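Local coordinates for protein myosin-17 (Arabidopsis thaliana, PDB 7KFL) that probably recognises cargo through its globular tail domain, linking a class XI plant myosin motor to the organelles or vesicles it moves, at residues Val31-Ile36 against Ser81-Leu86; Arg56-Ile61 against Thr160-Lys165. All coordinates share one frame; numbering follows the deposited sequence.

After helix 4-20 the chain enters helix 31-43, passes through helix 53-65, and returns on helix 71-89, where interaction 1 closes a loop of 44 intervening residues. Interaction 2 starts on the middle helix of these three, inside that loop, and reaches its partner on helix 150-186 only after 98 further residues. The segments therefore alternate along the chain, and the two loops cross. Their centres lie about 12 Å apart, close enough for direct packing between them: I36 CG2 is 3.6 Å from I57 CD1, and L85 CD1 is 3.6 Å from L163 CD2. Together they tie the consecutive helices 31-43, 53-65 and 71-89 to the long helix 150-186.

Interaction 1: residues Val31-Ile36 against Ser81-Leu86; sequences VAACVI and SATLLL
L84 reaches across to both A33 and I36, and its side chain can be followed atom by atom. Its CB lies 4.0 Å from the CB of A33, at the level where the two backbones come nearest, the CA atoms of A33 and L84 being 4.9 Å apart. CG stands anti to the backbone N (chi1 -176°), and from that branch point the two methyls part company. CD1 rests 3.8 Å from the carbonyl O of A33, a van der Waals contact with the backbone. CD2 extends to the CG2 methyl of I36 at 3.6 Å, and the two side chains cross at about a right angle. A33 CB also meets the main chain of the other helix, 3.8 Å from L84 N, and sits 4.1 Å from T83 CB. T83 makes this contact through CB; its OG1 is hydrogen-bonded to S79 O on its own helix. No hydrogen bond joins the two segments directly, but N80, just before 81-86, uses OD1 to accept from A33 N. Beyond the pair, L84 also touches L159 of helix 150-186, while I36 packs on I19 of helix 4-20. The axes approach to 8.3 Å at a crossing angle of -32°, a close, roughly parallel helix pair with alanine at its nearest point, within the largely helical cargo-binding domain.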
loop_
_atom_site.group_PDB
_atom_site.type_symbol
_atom_site.label_atom_id
_atom_site.label_comp_id
_atom_site.label_asym_id
_atom_site.label_seq_id
_atom_site.Cartn_x
_atom_site.Cartn_y
_atom_site.Cartn_z
ATOM N N VAL A 31 5.979 13.509 18.012
ATOM C CA VAL A 31 6.608 13.948 19.292
ATOM C C VAL A 31 7.356 12.770 19.928
ATOM O O VAL A 31 8.515 12.979 20.337
ATOM C CB VAL A 31 5.574 14.565 20.253
ATOM C CG1 VAL A 31 6.142 14.748 21.652
ATOM C CG2 VAL A 31 5.044 15.885 19.716
ATOM N N ALA A 32 6.730 11.589 20.012
ATOM C CA ALA A 32 7.273 10.401 20.721
ATOM C C ALA A 32 8.643 10.021 20.142
ATOM O O ALA A 32 9.557 9.735 20.939
ATOM C CB ALA A 32 6.299 9.248 20.657
ATOM N N ALA A 33 8.785 10.032 18.815
ATOM C CA ALA A 33 10.051 9.751 18.099
ATOM C C ALA A 33 11.134 10.742 18.545
ATOM O O ALA A 33 12.277 10.305 18.763
ATOM C CB ALA A 33 9.829 9.812 16.609
ATOM N N CYS A 34 10.784 12.026 18.675
ATOM C CA CYS A 34 11.703 13.122 19.088
ATOM C C CYS A 34 12.072 12.967 20.569
ATOM O O CYS A 34 13.259 13.138 20.901
ATOM C CB CYS A 34 11.084 14.492 18.836
ATOM S SG CYS A 34 10.904 14.888 17.077
ATOM N N VAL A 35 11.091 12.653 21.420
ATOM C CA VAL A 35 11.283 12.415 22.883
ATOM C C VAL A 35 12.203 11.202 23.069
ATOM O O VAL A 35 13.157 11.310 23.864
ATOM C CB VAL A 35 9.934 12.227 23.604
ATOM C CG1 VAL A 35 10.099 11.651 25.004
ATOM C CG2 VAL A 35 9.147 13.527 23.654
ATOM N N ILE A 36 11.918 10.096 22.372
ATOM C CA ILE A 36 12.722 8.837 22.421
ATOM C C ILE A 36 14.172 9.172 22.053
ATOM O O ILE A 36 15.063 8.889 22.874
ATOM C CB ILE A 36 12.126 7.746 21.502
ATOM C CG1 ILE A 36 10.854 7.140 22.098
ATOM C CG2 ILE A 36 13.156 6.668 21.194
ATOM C CD1 ILE A 36 9.999 6.396 21.099
ATOM N N SER A 81 7.708 5.846 13.896
ATOM C CA SER A 81 8.769 4.878 13.517
ATOM C C SER A 81 9.588 5.441 12.352
ATOM O O SER A 81 10.830 5.380 12.421
ATOM C CB SER A 81 8.190 3.533 13.179
ATOM O OG SER A 81 7.426 3.032 14.263
ATOM N N ALA A 82 8.911 5.972 11.332
ATOM C CA ALA A 82 9.532 6.561 10.123
ATOM C C ALA A 82 10.481 7.695 10.533
ATOM O O ALA A 82 11.628 7.701 10.048
ATOM C CB ALA A 82 8.462 7.039 9.168
ATOM N N THR A 83 10.030 8.599 11.410
ATOM C CA THR A 83 10.807 9.780 11.877
ATOM C C THR A 83 11.976 9.314 12.755
ATOM O O THR A 83 13.084 9.860 12.583
ATOM C CB THR A 83 9.916 10.800 12.598
ATOM O OG1 THR A 83 8.826 11.117 11.732
ATOM C CG2 THR A 83 10.650 12.072 12.970
ATOM N N LEU A 84 11.750 8.347 13.653
ATOM C CA LEU A 84 12.811 7.819 14.553
ATOM C C LEU A 84 13.903 7.146 13.713
ATOM O O LEU A 84 15.089 7.418 13.976
ATOM C CB LEU A 84 12.220 6.841 15.574
ATOM C CG LEU A 84 13.209 6.314 16.616
ATOM C CD1 LEU A 84 14.130 7.417 17.131
ATOM C CD2 LEU A 84 12.474 5.660 17.779
ATOM N N LEU A 85 13.514 6.305 12.747
ATOM C CA LEU A 85 14.451 5.578 11.848
ATOM C C LEU A 85 15.243 6.583 10.999
ATOM O O LEU A 85 16.445 6.339 10.779
ATOM C CB LEU A 85 13.672 4.594 10.970
ATOM C CG LEU A 85 13.380 3.243 11.620
ATOM C CD1 LEU A 85 12.263 2.514 10.891
ATOM C CD2 LEU A 85 14.635 2.383 11.676
ATOM N N LEU A 86 14.595 7.662 10.549
ATOM C CA LEU A 86 15.231 8.762 9.771
ATOM C C LEU A 86 16.371 9.368 10.601
ATOM O O LEU A 86 17.466 9.567 10.040
ATOM C CB LEU A 86 14.159 9.803 9.412
ATOM C CG LEU A 86 14.582 10.991 8.539
ATOM C CD1 LEU A 86 14.790 12.248 9.371
ATOM C CD2 LEU A 86 15.817 10.692 7.705
#

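Interaction 2: residues Arg56-Ile61 against Thr160-Lys165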
loop_
_atom_site.group_PDB
_atom_site.type_symbol
_atom_site.label_atom_id
_atom_site.label_comp_id
_atom_site.label_asym_id
_atom_site.label_seq_id
_atom_site.Cartn_x
_atom_site.Cartn_y
_atom_site.Cartn_z
ATOM N N ARG A 56 12.568 -2.205 25.449
ATOM C CA ARG A 56 11.353 -1.684 26.129
ATOM C C ARG A 56 10.590 -0.744 25.191
ATOM O O ARG A 56 9.343 -0.771 25.233
ATOM C CB ARG A 56 11.748 -1.007 27.443
ATOM C CG ARG A 56 12.322 -1.980 28.463
ATOM C CD ARG A 56 11.976 -1.621 29.891
ATOM N NE ARG A 56 10.539 -1.501 30.100
ATOM C CZ ARG A 56 9.973 -1.016 31.199
ATOM N NH1 ARG A 56 10.721 -0.602 32.208
ATOM N NH2 ARG A 56 8.656 -0.945 31.286
ATOM N N ILE A 57 11.302 0.050 24.387
ATOM C CA ILE A 57 10.709 0.863 23.282
ATOM C C ILE A 57 9.975 -0.093 22.332
ATOM O O ILE A 57 8.783 0.148 22.061
ATOM C CB ILE A 57 11.781 1.698 22.547
ATOM C CG1 ILE A 57 12.311 2.837 23.423
ATOM C CG2 ILE A 57 11.247 2.220 21.219
ATOM C CD1 ILE A 57 13.551 3.510 22.878
ATOM N N ILE A 58 10.663 -1.138 21.859
ATOM C CA ILE A 58 10.129 -2.123 20.872
ATOM C C ILE A 58 8.891 -2.803 21.471
ATOM O O ILE A 58 7.869 -2.890 20.760
ATOM C CB ILE A 58 11.213 -3.141 20.459
ATOM C CG1 ILE A 58 12.344 -2.477 19.666
ATOM C CG2 ILE A 58 10.610 -4.313 19.696
ATOM C CD1 ILE A 58 11.941 -1.960 18.302
ATOM N N GLN A 59 8.980 -3.256 22.726
ATOM C CA GLN A 59 7.880 -3.949 23.453
ATOM C C GLN A 59 6.655 -3.029 23.536
ATOM O O GLN A 59 5.528 -3.526 23.341
ATOM C CB GLN A 59 8.344 -4.373 24.848
ATOM C CG GLN A 59 9.257 -5.592 24.834
ATOM C CD GLN A 59 10.025 -5.768 26.123
ATOM O OE1 GLN A 59 9.812 -5.052 27.103
ATOM N NE2 GLN A 59 10.932 -6.732 26.132
ATOM N N THR A 60 6.874 -1.740 23.807
ATOM C CA THR A 60 5.814 -0.703 23.932
ATOM C C THR A 60 5.056 -0.597 22.602
ATOM O O THR A 60 3.811 -0.716 22.624
ATOM C CB THR A 60 6.414 0.637 24.382
ATOM O OG1 THR A 60 7.071 0.416 25.631
ATOM C CG2 THR A 60 5.384 1.736 24.535
ATOM N N ILE A 61 5.779 -0.395 21.494
ATOM C CA ILE A 61 5.199 -0.277 20.122
ATOM C C ILE A 61 4.465 -1.583 19.793
ATOM O O ILE A 61 3.336 -1.511 19.289
ATOM C CB ILE A 61 6.280 0.051 19.070
ATOM C CG1 ILE A 61 6.974 1.386 19.356
ATOM C CG2 ILE A 61 5.691 0.019 17.667
ATOM C CD1 ILE A 61 8.280 1.573 18.613
ATOM N N THR A 160 13.170 -1.010 12.134
ATOM C CA THR A 160 12.957 -1.171 10.668
ATOM C C THR A 160 11.900 -2.260 10.441
ATOM O O THR A 160 10.924 -1.990 9.719
ATOM C CB THR A 160 14.277 -1.480 9.945
ATOM O OG1 THR A 160 15.107 -0.322 10.036
ATOM C CG2 THR A 160 14.099 -1.850 8.489
ATOM N N ALA A 161 12.086 -3.432 11.056
ATOM C CA ALA A 161 11.184 -4.603 10.933
ATOM C C ALA A 161 9.768 -4.225 11.386
ATOM O O ALA A 161 8.806 -4.708 10.767
ATOM C CB ALA A 161 11.725 -5.772 11.720
ATOM N N PHE A 162 9.637 -3.383 12.414
ATOM C CA PHE A 162 8.323 -2.967 12.976
ATOM C C PHE A 162 7.653 -1.934 12.060
ATOM O O PHE A 162 6.417 -1.981 11.939
ATOM C CB PHE A 162 8.468 -2.501 14.426
ATOM C CG PHE A 162 8.094 -3.575 15.414
ATOM C CD1 PHE A 162 9.023 -4.516 15.830
ATOM C CD2 PHE A 162 6.793 -3.684 15.879
ATOM C CE1 PHE A 162 8.669 -5.521 16.718
ATOM C CE2 PHE A 162 6.441 -4.687 16.769
ATOM C CZ PHE A 162 7.378 -5.606 17.185
ATOM N N LEU A 163 8.424 -1.045 11.425
ATOM C CA LEU A 163 7.897 -0.099 10.404
ATOM C C LEU A 163 7.272 -0.896 9.253
ATOM O O LEU A 163 6.154 -0.546 8.825
ATOM C CB LEU A 163 9.024 0.805 9.893
ATOM C CG LEU A 163 8.639 1.750 8.753
ATOM C CD1 LEU A 163 7.488 2.656 9.159
ATOM C CD2 LEU A 163 9.828 2.583 8.304
ATOM N N GLU A 164 7.973 -1.926 8.775
ATOM C CA GLU A 164 7.522 -2.810 7.668
ATOM C C GLU A 164 6.257 -3.559 8.101
ATOM O O GLU A 164 5.322 -3.639 7.288
ATOM C CB GLU A 164 8.651 -3.758 7.263
ATOM C CG GLU A 164 9.776 -3.051 6.522
ATOM C CD GLU A 164 11.062 -3.842 6.360
ATOM O OE1 GLU A 164 11.083 -5.030 6.741
ATOM O OE2 GLU A 164 12.045 -3.261 5.857
ATOM N N LYS A 165 6.224 -4.064 9.338
ATOM C CA LYS A 165 5.059 -4.787 9.919
ATOM C C LYS A 165 3.853 -3.845 10.010
ATOM O O LYS A 165 2.749 -4.250 9.592
ATOM C CB LYS A 165 5.404 -5.341 11.304
ATOM C CG LYS A 165 4.248 -5.997 12.046
ATOM C CD LYS A 165 4.695 -6.798 13.248
ATOM C CE LYS A 165 3.548 -7.219 14.142
ATOM N NZ LYS A 165 2.679 -8.223 13.487
#
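The ring of F162 meets two isoleucines one turn apart, I58 and I61, each through its CG2 methyl. I58 CG2 comes to 3.8 Å from F162 CE1 and 4.2 Å from F162 CD1. I61 CG2 stands 4.3 Å from F162 CD2, a looser approach. The two methyls lie on the same side of the ring plane, and both arrive obliquely. F162 supplies the reach: the nearest CA atoms, those of I58 and F162, are 8.1 Å apart, and the phenyl group spans much of that gap. In I58, a chi1 of -67° sets CG1 beside the backbone N and turns CG2 anti to that N, where it meets the ring.

One shell out, I58 also packs on F155 and Q158 of helix 150-186, and I61 on I166 of that helix and W77 of helix 71-89. Within 56-61 itself, R56 O accepts twice from T60: from its backbone N, and from OG1 at 2.6 Å. The two donors come from opposite faces of the carbonyl plane, OG1 tilted 25° from it with a C=O...O angle of 151°. On the far flank, R56 NH1 forms a salt bridge with D13 of helix 4-20. The arrangement is an apolar helix-helix contact in which one aromatic side chain spans the gap between the two backbones, joining helix 53-65 to the long helix 150-186 of the globular tail.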